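Local coordinates for protein P91 (Metagenome, PDB 4ZI5) that hydrolyses phosphotriesters as a promiscuous activity of a dienelactone hydrolase-like alpha/beta hydrolase, at residues Q94-Y97 and H102-R105; G98-W103 and P159-D164. One frame throughout, in Å; residues are numbered along the deposited sequence.

Interaction 1 (Q94-Y97 and H102-R105)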
loop_
_atom_site.group_PDB
_atom_site.type_symbol
_atom_site.label_atom_id
_atom_site.label_comp_id
_atom_site.label_asym_id
_atom_site.label_seq_id
_atom_site.Cartn_x
_atom_site.Cartn_y
_atom_site.Cartn_z
ATOM N N GLN A 94 10.872 -24.318 -14.981
ATOM C CA GLN A 94 10.296 -24.326 -16.334
ATOM C C GLN A 94 9.229 -25.380 -16.451
ATOM O O GLN A 94 8.280 -25.209 -17.199
ATOM C CB GLN A 94 11.388 -24.528 -17.397
ATOM C CG GLN A 94 12.383 -23.376 -17.478
ATOM C CD GLN A 94 11.703 -22.014 -17.597
ATOM O OE1 GLN A 94 10.780 -21.841 -18.399
ATOM N NE2 GLN A 94 12.138 -21.047 -16.787
ATOM N N GLY A 95 9.382 -26.462 -15.691
ATOM C CA GLY A 95 8.331 -27.443 -15.502
ATOM C C GLY A 95 6.992 -26.813 -15.146
ATOM O O GLY A 95 5.945 -27.180 -15.711
ATOM N N TYR A 96 7.033 -25.851 -14.223
ATOM C CA TYR A 96 5.818 -25.188 -13.761
ATOM C C TYR A 96 5.289 -24.233 -14.820
ATOM O O TYR A 96 4.095 -24.244 -15.100
ATOM C CB TYR A 96 6.048 -24.433 -12.450
ATOM C CG TYR A 96 6.479 -25.280 -11.270
ATOM C CD1 TYR A 96 5.610 -26.188 -10.657
ATOM C CD2 TYR A 96 7.763 -25.136 -10.726
ATOM C CE1 TYR A 96 6.021 -26.951 -9.554
ATOM C CE2 TYR A 96 8.175 -25.879 -9.639
ATOM C CZ TYR A 96 7.310 -26.782 -9.045
ATOM O OH TYR A 96 7.782 -27.504 -7.947
ATOM N N TYR A 97 6.149 -23.390 -15.393
ATOM C CA TYR A 97 5.686 -22.405 -16.378
ATOM C C TYR A 97 5.137 -23.085 -17.640
ATOM O O TYR A 97 4.189 -22.598 -18.239
ATOM C CB TYR A 97 6.798 -21.435 -16.777
ATOM C CG TYR A 97 7.307 -20.495 -15.693
ATOM C CD1 TYR A 97 6.633 -20.323 -14.479
ATOM C CD2 TYR A 97 8.464 -19.735 -15.911
ATOM C CE1 TYR A 97 7.097 -19.447 -13.510
ATOM C CE2 TYR A 97 8.940 -18.850 -14.946
ATOM C CZ TYR A 97 8.245 -18.712 -13.745
ATOM O OH TYR A 97 8.700 -17.845 -12.782
ATOM N N HIS A 102 -0.453 -28.367 -13.900
ATOM C CA HIS A 102 0.371 -29.121 -12.945
ATOM C C HIS A 102 0.820 -28.235 -11.776
ATOM O O HIS A 102 0.767 -28.627 -10.607
ATOM C CB HIS A 102 1.581 -29.715 -13.681
ATOM C CG HIS A 102 2.774 -29.949 -12.825
ATOM N ND1 HIS A 102 2.896 -31.051 -12.011
ATOM C CD2 HIS A 102 3.909 -29.229 -12.669
ATOM C CE1 HIS A 102 4.056 -30.994 -11.382
ATOM N NE2 HIS A 102 4.689 -29.898 -11.760
ATOM N N TRP A 103 1.259 -27.038 -12.113
ATOM C CA TRP A 103 1.649 -26.028 -11.120
ATOM C C TRP A 103 0.512 -25.748 -10.133
ATOM O O TRP A 103 0.700 -25.775 -8.915
ATOM C CB TRP A 103 2.065 -24.788 -11.883
ATOM C CG TRP A 103 2.592 -23.610 -11.083
ATOM C CD1 TRP A 103 2.844 -23.533 -9.745
ATOM C CD2 TRP A 103 2.961 -22.360 -11.638
ATOM N NE1 TRP A 103 3.328 -22.271 -9.425
ATOM C CE2 TRP A 103 3.402 -21.534 -10.574
ATOM C CE3 TRP A 103 2.920 -21.830 -12.940
ATOM C CZ2 TRP A 103 3.842 -20.224 -10.780
ATOM C CZ3 TRP A 103 3.353 -20.526 -13.140
ATOM C CH2 TRP A 103 3.801 -19.738 -12.068
ATOM N N ARG A 104 -0.681 -25.571 -10.679
ATOM C CA ARG A 104 -1.880 -25.344 -9.881
ATOM C C ARG A 104 -2.263 -26.513 -8.988
ATOM O O ARG A 104 -2.627 -26.303 -7.839
ATOM C CB ARG A 104 -3.040 -24.920 -10.774
ATOM C CG ARG A 104 -2.825 -23.524 -11.340
ATOM C CD ARG A 104 -3.710 -23.190 -12.553
ATOM N NE ARG A 104 -3.405 -21.867 -13.128
ATOM C CZ ARG A 104 -4.252 -21.099 -13.833
ATOM N NH1 ARG A 104 -5.509 -21.493 -14.081
ATOM N NH2 ARG A 104 -3.851 -19.909 -14.300
ATOM N N ARG A 105 -2.119 -27.739 -9.483
ATOM C CA ARG A 105 -2.405 -28.914 -8.665
ATOM C C ARG A 105 -1.437 -29.023 -7.510
ATOM O O ARG A 105 -1.833 -29.378 -6.412
ATOM C CB ARG A 105 -2.329 -30.222 -9.472
ATOM C CG ARG A 105 -3.448 -30.446 -10.455
ATOM C CD ARG A 105 -3.437 -31.903 -10.936
ATOM N NE ARG A 105 -2.251 -32.238 -11.734
ATOM C CZ ARG A 105 -2.094 -31.962 -13.032
ATOM N NH1 ARG A 105 -3.014 -31.288 -13.710
ATOM N NH2 ARG A 105 -0.979 -32.328 -13.651
#
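The phenol oxygen of Y96, the tyrosine that bears on both H102 and W103, is hydrogen-bonded to H78 ND1 and more weakly to M77 O, so the ring is held at its far end while its near end packs on the next helix. The motif is an aromatic cluster of Y96, Y97, H102 and W103, formed where helix 90-97 meets helix 100-115 of the alpha/beta hydrolase fold. No hydrogen bond joins the two segments; they meet by packing of rings, Y96 CB and a backbone oxygen. Y96 CB sits over one face of the indole in a CH-pi contact, 4.0 Å from the centroid of the W103 five-membered ring. Beyond CB the two side chains cross at about a right angle, and Y96 CD1 reaches W103 CD1 at 3.9 Å. With its CG anti to the backbone N (chi1 -177°), W103 carries the indole across to helix 90-97; on helix 132-142 the indole also meets F132, nearly parallel, and bonds through NE1 to T136 OG1. Tryptophan suits this buried place because its wide surface serves two helices while its one N-H finds a partner. F132 falls within a probable nucleophile-elbow sequence, so the indole lies close to that turn. H102 flanks Y96 differently: their planes are within 15° of parallel but slid apart, leaving little overlap, and H102 NE2 comes to 3.9 Å from Y96 CE1. An imidazole, flat yet polar, fits this partly exposed margin. Y97 begins by pointing away from helix 100-115, but its ring returns to the indole's outer end, with W103 CZ3 near the plane of the phenol ring, 3.5 Å from Y97 CD1. Beside it, W103 CE3 rests 3.4 Å from the backbone oxygen Y96 O.

Interaction 2 (G98-W103 and P159-D164)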
loop_
_atom_site.group_PDB
_atom_site.type_symbol
_atom_site.label_atom_id
_atom_site.label_comp_id
_atom_site.label_asym_id
_atom_site.label_seq_id
_atom_site.Cartn_x
_atom_site.Cartn_y
_atom_site.Cartn_z
ATOM N N GLY A 98 5.732 -24.219 -18.019
ATOM C CA GLY A 98 5.285 -24.971 -19.207
ATOM C C GLY A 98 4.065 -25.869 -18.993
ATOM O O GLY A 98 3.579 -26.471 -19.964
ATOM N N ASP A 99 3.583 -25.988 -17.739
ATOM C CA ASP A 99 2.390 -26.772 -17.437
ATOM C C ASP A 99 1.716 -26.183 -16.212
ATOM O O ASP A 99 1.912 -26.645 -15.095
ATOM C CB ASP A 99 2.766 -28.243 -17.221
ATOM C CG ASP A 99 1.559 -29.156 -17.052
ATOM O OD1 ASP A 99 0.391 -28.708 -16.897
ATOM O OD2 ASP A 99 1.813 -30.369 -17.075
ATOM N N ARG A 100 0.929 -25.141 -16.458
ATOM C CA ARG A 100 0.301 -24.371 -15.382
ATOM C C ARG A 100 -0.769 -25.167 -14.644
ATOM O O ARG A 100 -0.968 -24.981 -13.423
ATOM C CB ARG A 100 -0.208 -23.035 -15.923
ATOM C CG ARG A 100 0.950 -22.117 -16.301
ATOM C CD ARG A 100 0.544 -20.925 -17.144
ATOM N NE ARG A 100 -0.128 -19.933 -16.328
ATOM C CZ ARG A 100 -0.518 -18.733 -16.741
ATOM N NH1 ARG A 100 -1.129 -17.929 -15.870
ATOM N NH2 ARG A 100 -0.315 -18.322 -17.999
ATOM N N ALA A 101 -1.414 -26.112 -15.335
ATOM C CA ALA A 101 -2.332 -27.016 -14.662
ATOM C C ALA A 101 -1.625 -27.854 -13.580
ATOM O O ALA A 101 -2.152 -28.041 -12.474
ATOM C CB ALA A 101 -3.073 -27.912 -15.684
ATOM N N HIS A 102 -0.453 -28.367 -13.900
ATOM C CA HIS A 102 0.371 -29.121 -12.945
ATOM C C HIS A 102 0.820 -28.235 -11.776
ATOM O O HIS A 102 0.767 -28.627 -10.607
ATOM C CB HIS A 102 1.581 -29.715 -13.681
ATOM C CG HIS A 102 2.774 -29.949 -12.825
ATOM N ND1 HIS A 102 2.896 -31.051 -12.011
ATOM C CD2 HIS A 102 3.909 -29.229 -12.669
ATOM C CE1 HIS A 102 4.056 -30.994 -11.382
ATOM N NE2 HIS A 102 4.689 -29.898 -11.760
ATOM N N TRP A 103 1.259 -27.038 -12.113
ATOM C CA TRP A 103 1.649 -26.028 -11.120
ATOM C C TRP A 103 0.512 -25.748 -10.133
ATOM O O TRP A 103 0.700 -25.775 -8.915
ATOM C CB TRP A 103 2.065 -24.788 -11.883
ATOM C CG TRP A 103 2.592 -23.610 -11.083
ATOM C CD1 TRP A 103 2.844 -23.533 -9.745
ATOM C CD2 TRP A 103 2.961 -22.360 -11.638
ATOM N NE1 TRP A 103 3.328 -22.271 -9.425
ATOM C CE2 TRP A 103 3.402 -21.534 -10.574
ATOM C CE3 TRP A 103 2.920 -21.830 -12.940
ATOM C CZ2 TRP A 103 3.842 -20.224 -10.780
ATOM C CZ3 TRP A 103 3.353 -20.526 -13.140
ATOM C CH2 TRP A 103 3.801 -19.738 -12.068
ATOM N N PRO A 159 0.555 -13.297 -16.899
ATOM C CA PRO A 159 -0.804 -13.053 -17.371
ATOM C C PRO A 159 -1.644 -14.324 -17.267
ATOM O O PRO A 159 -1.097 -15.455 -17.294
ATOM C CB PRO A 159 -0.629 -12.688 -18.860
ATOM C CG PRO A 159 0.836 -12.579 -19.109
ATOM C CD PRO A 159 1.552 -13.258 -17.992
ATOM N N GLU A 160 -2.949 -14.141 -17.167
ATOM C CA GLU A 160 -3.862 -15.277 -16.951
ATOM C C GLU A 160 -3.875 -16.225 -18.167
ATOM O O GLU A 160 -3.492 -15.838 -19.254
ATOM C CB GLU A 160 -5.273 -14.770 -16.679
ATOM C CG GLU A 160 -6.002 -14.285 -17.942
ATOM C CD GLU A 160 -7.272 -13.498 -17.685
ATOM O OE1 GLU A 160 -7.792 -12.921 -18.676
ATOM O OE2 GLU A 160 -7.776 -13.462 -16.532
ATOM N N MET A 161 -4.335 -17.451 -17.943
ATOM C CA MET A 161 -4.673 -18.392 -19.014
ATOM C C MET A 161 -6.075 -18.144 -19.544
ATOM O O MET A 161 -6.980 -17.774 -18.783
ATOM C CB MET A 161 -4.659 -19.838 -18.491
ATOM C CG MET A 161 -3.359 -20.278 -17.862
ATOM S SD MET A 161 -3.435 -22.014 -17.383
ATOM C CE MET A 161 -3.102 -22.717 -19.000
ATOM N N ALA A 162 -6.291 -18.413 -20.837
ATOM C CA ALA A 162 -7.660 -18.446 -21.376
ATOM C C ALA A 162 -8.519 -19.360 -20.495
ATOM O O ALA A 162 -8.116 -20.483 -20.182
ATOM C CB ALA A 162 -7.673 -18.946 -22.829
ATOM N N GLY A 163 -9.692 -18.875 -20.091
ATOM C CA GLY A 163 -10.583 -19.597 -19.180
ATOM C C GLY A 163 -10.490 -19.177 -17.719
ATOM O O GLY A 163 -11.331 -19.573 -16.910
ATOM N N ASP A 164 -9.484 -18.371 -17.360
ATOM C CA ASP A 164 -9.330 -17.893 -15.973
ATOM C C ASP A 164 -10.271 -16.745 -15.585
ATOM O O ASP A 164 -10.447 -16.473 -14.401
ATOM C CB ASP A 164 -7.875 -17.410 -15.721
ATOM C CG ASP A 164 -6.868 -18.536 -15.607
ATOM O OD1 ASP A 164 -7.259 -19.717 -15.461
ATOM O OD2 ASP A 164 -5.651 -18.240 -15.645
HETATM O O HOH W 1 -1.042 -16.393 -20.345
#
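R100 grips a single backbone oxygen end-on with two nitrogens: NH1 donates to P159 O at 2.9 Å and NH2 to the same P159 O at 3.1 Å, both bonds lying near the guanidinium plane. The tight part is the guanidinium face, where M161 CG sits over the centre, 3.4 Å from R100 CZ. The two side chains slide past each other in opposite directions, which brings M161 SD back to 3.7 Å from R100 CB. Methionine, slender and apolar, can follow both the flat cation and its aliphatic stem. E139 gives NH1 a salt bridge, so NH1 serves both P159 O and the E139 carboxylate. The looser side is watery: a water at the guanidinium edge accepts a weak bond from R100 NH2 and donates to E160 O at 2.7 Å, while P159, whose CB points away from R100, is exposed. A leucine at R100 would probably leave P159 O without its two protein donors and E139 with one cation fewer, R104 remaining. Structurally, this is an arginine in the first turn of a helix N-capped by D99, clasping a loop whose M161-D164 segment forms a type II beta turn, with glycine at its third position.

Following the chain, helix 90-97 leads through a brief turn into helix 100-115, and interaction 1 closes this short hairpin of helices across only four intervening residues. Interaction 2 starts within that turn and closes a far longer loop, 55 residues that include strands 125-130 and 149-153 and helix 132-142, before the chain reaches 159-164. The two contacts therefore interleave, with H102 and W103 belonging to both ranges. Together they tie the start of helix 100-115 to the preceding helix and to the loop after strand 149-153. They also touch directly: R104 NH2 makes a 2.8 Å salt bridge to D164 OD2 and packs against M161 CG.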